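Local coordinates for uncharacterized protein (Bacteroides dorei DSM 17855, PDB 5TGF), which is probably a serine beta-lactamase-related hydrolase of the penicillin-binding-protein type and binds calcium, though its substrate is not established, at residues A239-N244 / Y265-W270. Sequence-based numbering, arbitrary orientation.
Sequences ADQVRN and YGLGEW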
# COMPACT_ATOMS: atom_id res chain seq x y z
N ALA A 239 -1.74 8.14 -10.41
CA ALA A 239 -1.29 9.48 -10.84
C ALA A 239 -0.48 10.16 -9.74
O ALA A 239 -0.54 9.79 -8.59
CB ALA A 239 -2.50 10.37 -11.18
N ASP A 240 0.19 11.23 -10.13
CA ASP A 240 0.87 12.11 -9.20
C ASP A 240 -0.12 12.73 -8.23
O ASP A 240 -0.90 13.57 -8.63
CB ASP A 240 1.57 13.23 -10.00
CG ASP A 240 2.33 14.21 -9.12
OD1 ASP A 240 2.48 13.99 -7.90
OD2 ASP A 240 2.86 15.17 -9.66
N GLN A 241 -0.09 12.32 -6.97
CA GLN A 241 -0.90 12.97 -5.95
C GLN A 241 -0.08 13.81 -4.97
O GLN A 241 -0.62 14.37 -4.02
CB GLN A 241 -1.76 11.92 -5.22
CG GLN A 241 -2.66 11.09 -6.12
CD GLN A 241 -3.76 11.91 -6.78
OE1 GLN A 241 -3.97 13.06 -6.42
NE2 GLN A 241 -4.49 11.31 -7.72
N VAL A 242 1.22 13.89 -5.19
CA VAL A 242 2.09 14.71 -4.35
C VAL A 242 2.02 16.15 -4.85
O VAL A 242 1.90 17.09 -4.08
CB VAL A 242 3.54 14.18 -4.38
CG1 VAL A 242 4.44 15.10 -3.59
CG2 VAL A 242 3.59 12.78 -3.76
N ARG A 243 2.07 16.31 -6.17
CA ARG A 243 1.92 17.59 -6.84
C ARG A 243 2.97 18.62 -6.45
O ARG A 243 4.14 18.39 -6.71
CB ARG A 243 0.49 18.03 -6.72
CG ARG A 243 -0.35 16.93 -7.34
CD ARG A 243 -1.75 17.34 -7.53
NE ARG A 243 -2.65 16.22 -7.73
CZ ARG A 243 -3.95 16.43 -7.90
NH1 ARG A 243 -4.38 17.68 -7.97
NH2 ARG A 243 -4.80 15.44 -8.02
N ASN A 244 2.59 19.74 -5.84
CA ASN A 244 3.59 20.76 -5.50
C ASN A 244 4.09 20.64 -4.08
O ASN A 244 4.83 21.51 -3.60
CB ASN A 244 3.01 22.17 -5.70
CG ASN A 244 2.63 22.43 -7.13
OD1 ASN A 244 3.43 22.25 -8.05
ND2 ASN A 244 1.39 22.83 -7.34
N TYR A 265 4.33 9.54 -5.08
CA TYR A 265 3.21 8.80 -4.46
C TYR A 265 1.91 9.11 -5.17
O TYR A 265 1.68 10.25 -5.59
CB TYR A 265 3.11 9.14 -2.96
CG TYR A 265 2.62 8.03 -2.07
CD1 TYR A 265 3.47 7.05 -1.58
CD2 TYR A 265 1.26 7.94 -1.71
CE1 TYR A 265 3.03 6.05 -0.75
CE2 TYR A 265 0.80 6.92 -0.89
CZ TYR A 265 1.69 5.98 -0.41
OH TYR A 265 1.23 4.98 0.46
N GLY A 266 1.06 8.10 -5.26
CA GLY A 266 -0.29 8.21 -5.74
C GLY A 266 -1.28 8.16 -4.59
O GLY A 266 -1.15 8.95 -3.64
N LEU A 267 -2.30 7.30 -4.71
CA LEU A 267 -3.22 7.01 -3.61
C LEU A 267 -2.87 5.68 -2.97
O LEU A 267 -2.99 4.61 -3.59
CB LEU A 267 -4.67 6.98 -4.09
CG LEU A 267 -5.12 8.23 -4.86
CD1 LEU A 267 -6.53 8.03 -5.39
CD2 LEU A 267 -5.10 9.47 -3.98
N GLY A 268 -2.26 5.74 -1.79
CA GLY A 268 -1.82 4.52 -1.09
C GLY A 268 -0.77 3.65 -1.79
O GLY A 268 -0.73 2.47 -1.55
N GLU A 269 0.04 4.24 -2.66
CA GLU A 269 1.01 3.50 -3.43
C GLU A 269 2.14 4.43 -3.89
O GLU A 269 1.90 5.64 -4.20
CB GLU A 269 0.35 2.84 -4.64
CG GLU A 269 -0.32 3.82 -5.62
CD GLU A 269 -1.55 3.20 -6.32
OE1 GLU A 269 -1.45 2.80 -7.51
OE2 GLU A 269 -2.61 3.04 -5.64
N TRP A 270 3.35 3.89 -3.94
CA TRP A 270 4.52 4.62 -4.41
C TRP A 270 4.63 4.53 -5.92
O TRP A 270 4.45 3.44 -6.54
CB TRP A 270 5.84 4.06 -3.80
CG TRP A 270 5.94 4.14 -2.30
CD1 TRP A 270 5.55 3.19 -1.38
CD2 TRP A 270 6.51 5.20 -1.54
NE1 TRP A 270 5.77 3.65 -0.11
CE2 TRP A 270 6.37 4.87 -0.18
CE3 TRP A 270 7.04 6.47 -1.87
CZ2 TRP A 270 6.76 5.73 0.84
CZ3 TRP A 270 7.47 7.31 -0.84
CH2 TRP A 270 7.33 6.94 0.48
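Q241 and Y265 join two loops that precede and follow helix 252-257 in the chain, within the beta-lactamase-type fold, and one backbone hydrogen bond spans them: Q241 N donates to Y265 O over 3.1 Å, nearly straight at 162° and in the carbonyl plane. Beside it, G266 CA lies 3.3 Å from A239 O, a CA-H...O contact. The side chain of Q241 packs through its aliphatic part. With CG anti to the carbonyl carbon (chi1 -57°), CB and CG lie against the G266 carbonyl, and CG meets L267 CD2 at 3.6 Å. The chain then bends at chi2, and both ends of the amide are bonded: NE2 to T236 O, OE1 to R243 NH2. On the far side of the backbone bond, V242 CG2 approaches Y265 CB to 3.8 Å. The Y265 ring turns from 239-244, meets H106 edge-to-face and touches K61 of a probable SxxK motif, so this ring probably borders the active site. Within 239-244, D240 OD1 accepts from V242 N, an Asx turn, and at 2.9 Å from R243 N, completing an Asx motif, both from the same face of the carboxylate.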